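Local coordinates for HRDC domain-containing protein (Bifidobacterium adolescentis ATCC 15703, PDB 3CYM), which is uncharacterized but probably binds nucleic acid and trims it as a 3'-5' exonuclease of the ribonuclease D type, at residues 69-74 with 167-172. Residues are numbered along the deposited sequence; the frame is centred on the assembly and turned at random.
Sequences IGLLDP and NYAALD. With NA (sodium ion), chain B.
Ile69 and Leu71, two residues apart on one strand and both pointing at the helix, straddle the small side chain of Ala170. From the Ile69 side, both branches close on the same methyl: CD1 lies 3.9 Å from Ala170 CB, and CG2 reaches that methyl as well. Ile69 CD1 also rests 3.7 Å from the carbonyl O of Ala170. With chi1 at -56°, CG2 is anti to the backbone N and CG1 lies beside that N, an arrangement that brings both arms against the helix. From the Leu71 side a single methyl does the work: CD2 settles on the helix backbone, 3.9 Å from Ala170 N, and looser against Ala169, with CD2 to CB at 4.2 Å. The contact is van der Waals throughout, apolar side chains resting on alanine methyls and helix backbone, and the short alanine side chains are consistent with the close approach, 8.8 Å between the axes of strand 69-72 and helix 167-172. A serine in place of Ile69 would probably leave the Ala170 methyl uncovered on that side and open a gap between strand and helix.

The polar work is done by the same helix at Tyr168 and Asp172. Asp172 OD2 binds the sodium ion at 2.5 Å, alongside Asp44 and Glu46, while OD1 forms a salt bridge with Lys149. Tyr168 OH is hydrogen-bonded to a sodium-bound water in the plane of its ring and to Lys149, and one ring face lies over Asp172 CG near the rim. This acidic cluster is consistent with the metal site of an RNase H-like exonuclease.

In the fold, helix 163-174 packs across the mixed sheet on strand 68-72, which pairs with strands 20-21 and 57-65; Gln61 of the latter donates to Ala169 O, and Leu59 touches the Ala169 side chain.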
loop_
_atom_site.group_PDB
_atom_site.type_symbol
_atom_site.label_atom_id
_atom_site.label_comp_id
_atom_site.label_asym_id
_atom_site.label_seq_id
_atom_site.Cartn_x
_atom_site.Cartn_y
_atom_site.Cartn_z
ATOM N N ILE A 69 -10.660 -20.222 10.722
ATOM C CA ILE A 69 -9.552 -19.291 10.480
ATOM C C ILE A 69 -8.212 -20.018 10.373
ATOM O O ILE A 69 -7.847 -20.822 11.251
ATOM C CB ILE A 69 -9.497 -18.160 11.564
ATOM C CG1 ILE A 69 -10.837 -17.405 11.639
ATOM C CG2 ILE A 69 -8.331 -17.202 11.313
ATOM C CD1 ILE A 69 -10.944 -16.385 12.778
ATOM N N GLY A 70 -7.504 -19.757 9.273
ATOM C CA GLY A 70 -6.118 -20.194 9.108
ATOM C C GLY A 70 -5.142 -19.035 9.146
ATOM O O GLY A 70 -5.257 -18.107 8.345
ATOM N N LEU A 71 -4.186 -19.091 10.074
ATOM C CA LEU A 71 -3.085 -18.132 10.135
ATOM C C LEU A 71 -1.832 -18.818 9.617
ATOM O O LEU A 71 -1.264 -19.662 10.294
ATOM C CB LEU A 71 -2.860 -17.614 11.567
ATOM C CG LEU A 71 -4.049 -17.050 12.351
ATOM C CD1 LEU A 71 -3.575 -16.450 13.637
ATOM C CD2 LEU A 71 -4.771 -16.002 11.555
ATOM N N LEU A 72 -1.407 -18.460 8.412
ATOM C CA LEU A 72 -0.389 -19.230 7.721
ATOM C C LEU A 72 0.939 -18.487 7.739
ATOM O O LEU A 72 1.013 -17.332 7.323
ATOM C CB LEU A 72 -0.816 -19.533 6.273
ATOM C CG LEU A 72 -2.004 -20.406 5.779
ATOM C CD1 LEU A 72 -1.790 -21.894 5.906
ATOM C CD2 LEU A 72 -3.363 -20.051 6.345
ATOM N N ASP A 73 1.976 -19.163 8.230
ATOM C CA ASP A 73 3.345 -18.643 8.276
ATOM C C ASP A 73 4.030 -18.919 6.936
ATOM O O ASP A 73 4.466 -20.040 6.716
ATOM C CB ASP A 73 4.095 -19.360 9.415
ATOM C CG ASP A 73 5.530 -18.842 9.650
ATOM O OD1 ASP A 73 6.135 -18.161 8.796
ATOM O OD2 ASP A 73 6.073 -19.153 10.734
ATOM N N PRO A 74 4.154 -17.896 6.053
ATOM C CA PRO A 74 4.695 -18.119 4.704
ATOM C C PRO A 74 6.142 -18.638 4.676
ATOM O O PRO A 74 6.453 -19.533 3.892
ATOM C CB PRO A 74 4.612 -16.728 4.051
ATOM C CG PRO A 74 3.606 -15.976 4.862
ATOM C CD PRO A 74 3.813 -16.474 6.258
ATOM N N ASN A 167 -4.529 -13.253 17.691
ATOM C CA ASN A 167 -5.908 -12.804 17.893
ATOM C C ASN A 167 -6.281 -11.615 16.998
ATOM O O ASN A 167 -7.357 -11.613 16.375
ATOM C CB ASN A 167 -6.145 -12.472 19.374
ATOM C CG ASN A 167 -7.578 -12.134 19.674
ATOM O OD1 ASN A 167 -8.492 -12.833 19.254
ATOM N ND2 ASN A 167 -7.785 -11.055 20.413
ATOM N N TYR A 168 -5.388 -10.624 16.932
ATOM C CA TYR A 168 -5.529 -9.484 16.020
ATOM C C TYR A 168 -5.645 -9.935 14.567
ATOM O O TYR A 168 -6.509 -9.457 13.835
ATOM C CB TYR A 168 -4.347 -8.505 16.171
ATOM C CG TYR A 168 -4.303 -7.392 15.127
ATOM C CD1 TYR A 168 -4.912 -6.152 15.367
ATOM C CD2 TYR A 168 -3.640 -7.572 13.907
ATOM C CE1 TYR A 168 -4.869 -5.125 14.410
ATOM C CE2 TYR A 168 -3.599 -6.559 12.946
ATOM C CZ TYR A 168 -4.210 -5.339 13.205
ATOM O OH TYR A 168 -4.162 -4.344 12.249
ATOM N N ALA A 169 -4.755 -10.836 14.156
ATOM C CA ALA A 169 -4.696 -11.304 12.782
ATOM C C ALA A 169 -5.930 -12.128 12.404
ATOM O O ALA A 169 -6.430 -12.033 11.280
ATOM C CB ALA A 169 -3.429 -12.097 12.556
ATOM N N ALA A 170 -6.420 -12.914 13.359
ATOM C CA ALA A 170 -7.662 -13.659 13.201
ATOM C C ALA A 170 -8.873 -12.733 13.113
ATOM O O ALA A 170 -9.716 -12.893 12.228
ATOM C CB ALA A 170 -7.832 -14.622 14.333
ATOM N N LEU A 171 -8.947 -11.754 14.014
ATOM C CA LEU A 171 -10.062 -10.807 14.021
ATOM C C LEU A 171 -10.192 -9.985 12.737
ATOM O O LEU A 171 -11.288 -9.563 12.386
ATOM C CB LEU A 171 -10.039 -9.904 15.266
ATOM C CG LEU A 171 -10.599 -10.552 16.544
ATOM C CD1 LEU A 171 -10.199 -9.722 17.761
ATOM C CD2 LEU A 171 -12.117 -10.742 16.494
ATOM N N ASP A 172 -9.080 -9.795 12.027
ATOM C CA ASP A 172 -9.090 -9.083 10.750
ATOM C C ASP A 172 -9.745 -9.805 9.557
ATOM O O ASP A 172 -10.133 -9.149 8.582
ATOM C CB ASP A 172 -7.676 -8.633 10.387
ATOM C CG ASP A 172 -7.380 -7.223 10.841
ATOM O OD1 ASP A 172 -8.200 -6.612 11.562
ATOM O OD2 ASP A 172 -6.306 -6.708 10.456
HETATM NA NA NA B . -4.546 -6.427 8.752
HETATM O O HOH W 1 -3.088 -4.926 10.085
HETATM O O HOH W 2 -5.586 -5.235 7.001
HETATM O O HOH W 3 -2.855 -6.112 7.134
#